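Local coordinates for uncharacterized ABC transporter solute-binding protein yclQ (Bacillus subtilis subsp. subtilis str. 168, PDB 3GFV) that captures iron-free and ferric petrobactin, a catecholate siderophore, and serves as the solute-binding component of the YclNOPQ ABC transporter for iron uptake, at residues K35-F40 with P96-I101. Sequence-based numbering, arbitrary orientation.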
ATOM      1  N   LYS A  35      23.879   6.070  -0.473  1.00 29.26           N
ATOM      2  CA  LYS A  35      23.893   6.538  -1.858  1.00 27.94           C
ATOM      3  C   LYS A  35      23.470   5.485  -2.877  1.00 30.12           C
ATOM      4  O   LYS A  35      23.237   5.808  -4.037  1.00 28.82           O
ATOM      5  CB  LYS A  35      25.319   6.994  -2.220  1.00 28.79           C
ATOM      6  CG  LYS A  35      25.897   8.013  -1.268  1.00 34.68           C
ATOM      7  CD  LYS A  35      25.048   9.273  -1.256  1.00 41.82           C
ATOM      8  CE  LYS A  35      25.712  10.366  -0.424  1.00 49.31           C
ATOM      9  NZ  LYS A  35      24.706  11.396  -0.077  1.00 50.79           N
ATOM     10  N   LYS A  36      23.395   4.227  -2.456  1.00 26.84           N
ATOM     11  CA  LYS A  36      23.042   3.139  -3.364  1.00 25.50           C
ATOM     12  C   LYS A  36      22.009   2.223  -2.708  1.00 25.54           C
ATOM     13  O   LYS A  36      22.325   1.129  -2.212  1.00 27.06           O
ATOM     14  CB  LYS A  36      24.283   2.336  -3.764  1.00 26.95           C
ATOM     15  CG  LYS A  36      25.354   3.183  -4.444  1.00 37.68           C
ATOM     16  CD  LYS A  36      26.233   2.371  -5.396  1.00 49.55           C
ATOM     17  CE  LYS A  36      27.132   1.395  -4.661  1.00 60.85           C
ATOM     18  NZ  LYS A  36      27.922   2.042  -3.584  1.00 67.33           N
ATOM     19  N   VAL A  37      20.763   2.666  -2.724  1.00 22.31           N
ATOM     20  CA  VAL A  37      19.719   1.963  -2.007  1.00 22.81           C
ATOM     21  C   VAL A  37      18.888   1.100  -2.968  1.00 21.52           C
ATOM     22  O   VAL A  37      18.433   1.572  -4.012  1.00 23.86           O
ATOM     23  CB  VAL A  37      18.819   2.980  -1.252  1.00 23.96           C
ATOM     24  CG1 VAL A  37      17.776   2.245  -0.399  1.00 23.43           C
ATOM     25  CG2 VAL A  37      19.673   3.884  -0.372  1.00 22.45           C
ATOM     26  N   VAL A  38      18.730  -0.182  -2.623  1.00 20.99           N
ATOM     27  CA  VAL A  38      17.892  -1.090  -3.387  1.00 20.59           C
ATOM     28  C   VAL A  38      16.576  -1.213  -2.632  1.00 18.15           C
ATOM     29  O   VAL A  38      16.571  -1.481  -1.434  1.00 22.31           O
ATOM     30  CB  VAL A  38      18.573  -2.487  -3.539  1.00 21.72           C
ATOM     31  CG1 VAL A  38      17.593  -3.517  -4.116  1.00 21.85           C
ATOM     32  CG2 VAL A  38      19.784  -2.368  -4.422  1.00 23.16           C
ATOM     33  N   VAL A  39      15.460  -0.998  -3.327  1.00 19.85           N
ATOM     34  CA  VAL A  39      14.177  -0.863  -2.650  1.00 19.13           C
ATOM     35  C   VAL A  39      13.175  -1.871  -3.205  1.00 20.93           C
ATOM     36  O   VAL A  39      12.831  -1.822  -4.387  1.00 23.22           O
ATOM     37  CB  VAL A  39      13.622   0.562  -2.868  1.00 22.65           C
ATOM     38  CG1 VAL A  39      12.294   0.734  -2.163  1.00 24.91           C
ATOM     39  CG2 VAL A  39      14.646   1.606  -2.390  1.00 19.91           C
ATOM     40  N   PHE A  40      12.730  -2.784  -2.342  1.00 22.02           N
ATOM     41  CA  PHE A  40      11.731  -3.787  -2.700  1.00 21.88           C
ATOM     42  C   PHE A  40      10.349  -3.461  -2.154  1.00 22.73           C
ATOM     43  O   PHE A  40       9.432  -4.259  -2.281  1.00 24.14           O
ATOM     44  CB  PHE A  40      12.159  -5.180  -2.223  1.00 20.58           C
ATOM     45  CG  PHE A  40      13.073  -5.873  -3.183  1.00 20.44           C
ATOM     46  CD1 PHE A  40      14.434  -5.658  -3.137  1.00 24.22           C
ATOM     47  CD2 PHE A  40      12.554  -6.726  -4.157  1.00 24.42           C
ATOM     48  CE1 PHE A  40      15.285  -6.290  -4.049  1.00 24.83           C
ATOM     49  CE2 PHE A  40      13.394  -7.352  -5.061  1.00 26.26           C
ATOM     50  CZ  PHE A  40      14.765  -7.125  -5.000  1.00 23.99           C
ATOM     51  N   PRO A  96      25.050  -2.443  -3.000  1.00 24.32           N
ATOM     52  CA  PRO A  96      24.232  -1.426  -2.332  1.00 23.49           C
ATOM     53  C   PRO A  96      24.685  -1.142  -0.901  1.00 27.43           C
ATOM     54  O   PRO A  96      25.324  -1.978  -0.267  1.00 26.28           O
ATOM     55  CB  PRO A  96      22.841  -2.054  -2.332  1.00 22.67           C
ATOM     56  CG  PRO A  96      23.100  -3.535  -2.334  1.00 27.09           C
ATOM     57  CD  PRO A  96      24.362  -3.744  -3.125  1.00 27.48           C
ATOM     58  N   ASP A  97      24.362   0.039  -0.384  1.00 26.45           N
ATOM     59  CA  ASP A  97      24.738   0.325   0.998  1.00 24.59           C
ATOM     60  C   ASP A  97      23.548   0.242   1.951  1.00 23.66           C
ATOM     61  O   ASP A  97      23.712   0.321   3.163  1.00 25.88           O
ATOM     62  CB  ASP A  97      25.514   1.656   1.127  1.00 31.50           C
ATOM     63  CG  ASP A  97      24.835   2.829   0.423  1.00 30.40           C
ATOM     64  OD1 ASP A  97      23.662   2.737   0.013  1.00 26.07           O
ATOM     65  OD2 ASP A  97      25.478   3.891   0.293  1.00 30.36           O
ATOM     66  N   LEU A  98      22.357   0.024   1.382  1.00 23.57           N
ATOM     67  CA  LEU A  98      21.142  -0.192   2.173  1.00 21.18           C
ATOM     68  C   LEU A  98      20.117  -0.953   1.323  1.00 21.89           C
ATOM     69  O   LEU A  98      19.964  -0.669   0.132  1.00 23.75           O
ATOM     70  CB  LEU A  98      20.543   1.133   2.634  1.00 21.73           C
ATOM     71  CG  LEU A  98      19.189   1.056   3.360  1.00 26.30           C
ATOM     72  CD1 LEU A  98      19.288   0.333   4.693  1.00 23.94           C
ATOM     73  CD2 LEU A  98      18.592   2.456   3.562  1.00 23.64           C
ATOM     74  N   ILE A  99      19.425  -1.921   1.921  1.00 19.42           N
ATOM     75  CA  ILE A  99      18.323  -2.590   1.217  1.00 20.63           C
ATOM     76  C   ILE A  99      17.060  -2.422   2.052  1.00 20.91           C
ATOM     77  O   ILE A  99      17.090  -2.592   3.276  1.00 21.48           O
ATOM     78  CB  ILE A  99      18.606  -4.089   0.976  1.00 22.17           C
ATOM     79  CG1 ILE A  99      19.948  -4.266   0.235  1.00 22.43           C
ATOM     80  CG2 ILE A  99      17.465  -4.710   0.165  1.00 23.33           C
ATOM     81  CD1 ILE A  99      20.439  -5.742   0.205  1.00 21.90           C
ATOM     82  N   ILE A 100      15.966  -2.059   1.391  1.00 21.79           N
ATOM     83  CA  ILE A 100      14.686  -1.881   2.069  1.00 22.23           C
ATOM     84  C   ILE A 100      13.725  -2.940   1.551  1.00 23.38           C
ATOM     85  O   ILE A 100      13.502  -3.050   0.334  1.00 21.11           O
ATOM     86  CB  ILE A 100      14.082  -0.499   1.791  1.00 20.80           C
ATOM     87  CG1 ILE A 100      14.967   0.606   2.385  1.00 18.78           C
ATOM     88  CG2 ILE A 100      12.604  -0.434   2.291  1.00 20.69           C
ATOM     89  CD1 ILE A 100      14.493   2.020   2.016  1.00 20.54           C
ATOM     90  N   ILE A 101      13.171  -3.730   2.464  1.00 21.20           N
ATOM     91  CA  ILE A 101      12.210  -4.763   2.067  1.00 21.39           C
ATOM     92  C   ILE A 101      10.892  -4.608   2.808  1.00 22.92           C
ATOM     93  O   ILE A 101      10.771  -3.806   3.738  1.00 24.30           O
ATOM     94  CB  ILE A 101      12.762  -6.197   2.308  1.00 23.91           C
ATOM     95  CG1 ILE A 101      13.019  -6.435   3.811  1.00 23.51           C
ATOM     96  CG2 ILE A 101      14.027  -6.405   1.506  1.00 22.19           C
ATOM     97  CD1 ILE A 101      13.388  -7.872   4.182  1.00 25.97           C
TER
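The carboxylate of D97 takes hold of two successive backbone amides just ahead of strand 37-39. OD2 of D97 accepts K35 N through its syn lone pair, in an almost straight bond of 2.8 Å. K36 N meets D97 OD1 at 2.9 Å, also from the syn side but 35° out of the carboxylate plane. D97 also bonds through its backbone, its N donating to K36 O. With chi1 at 50°, CG sits between the backbone N and the carbonyl carbon, which turns the carboxylate back to the K35 and K36 amides. Beyond these bonds the strands run parallel, 13° apart in direction. V38 bonds through both its N, to L98 O (3.1 Å), and its O, which accepts from I100 N (2.9 Å), and F40 N closes the series on I100 O at 2.8 Å. V37, L98, V39 and I100 share one face of the sheet; there V37 CG1 touches L98 CD2 at 4.0 Å, the two side chains lying side by side, and I100 CD1 at 4.1 Å. On the other face, V38 CG2 rests on P96 CB (3.7 Å). Helix 42-50 packs on V39 and I100, helix 109-115 on P96, I99 and I101, so both faces are covered. Strand 37-39 also bonds to 57-60, and 98-101 to 118-120, placing both strands in the interior of the five-stranded parallel sheet (78-79, 57-60, 37-39, 98-101, 118-120), part of the alpha/beta sandwich of one lobe of the periplasmic binding protein fold.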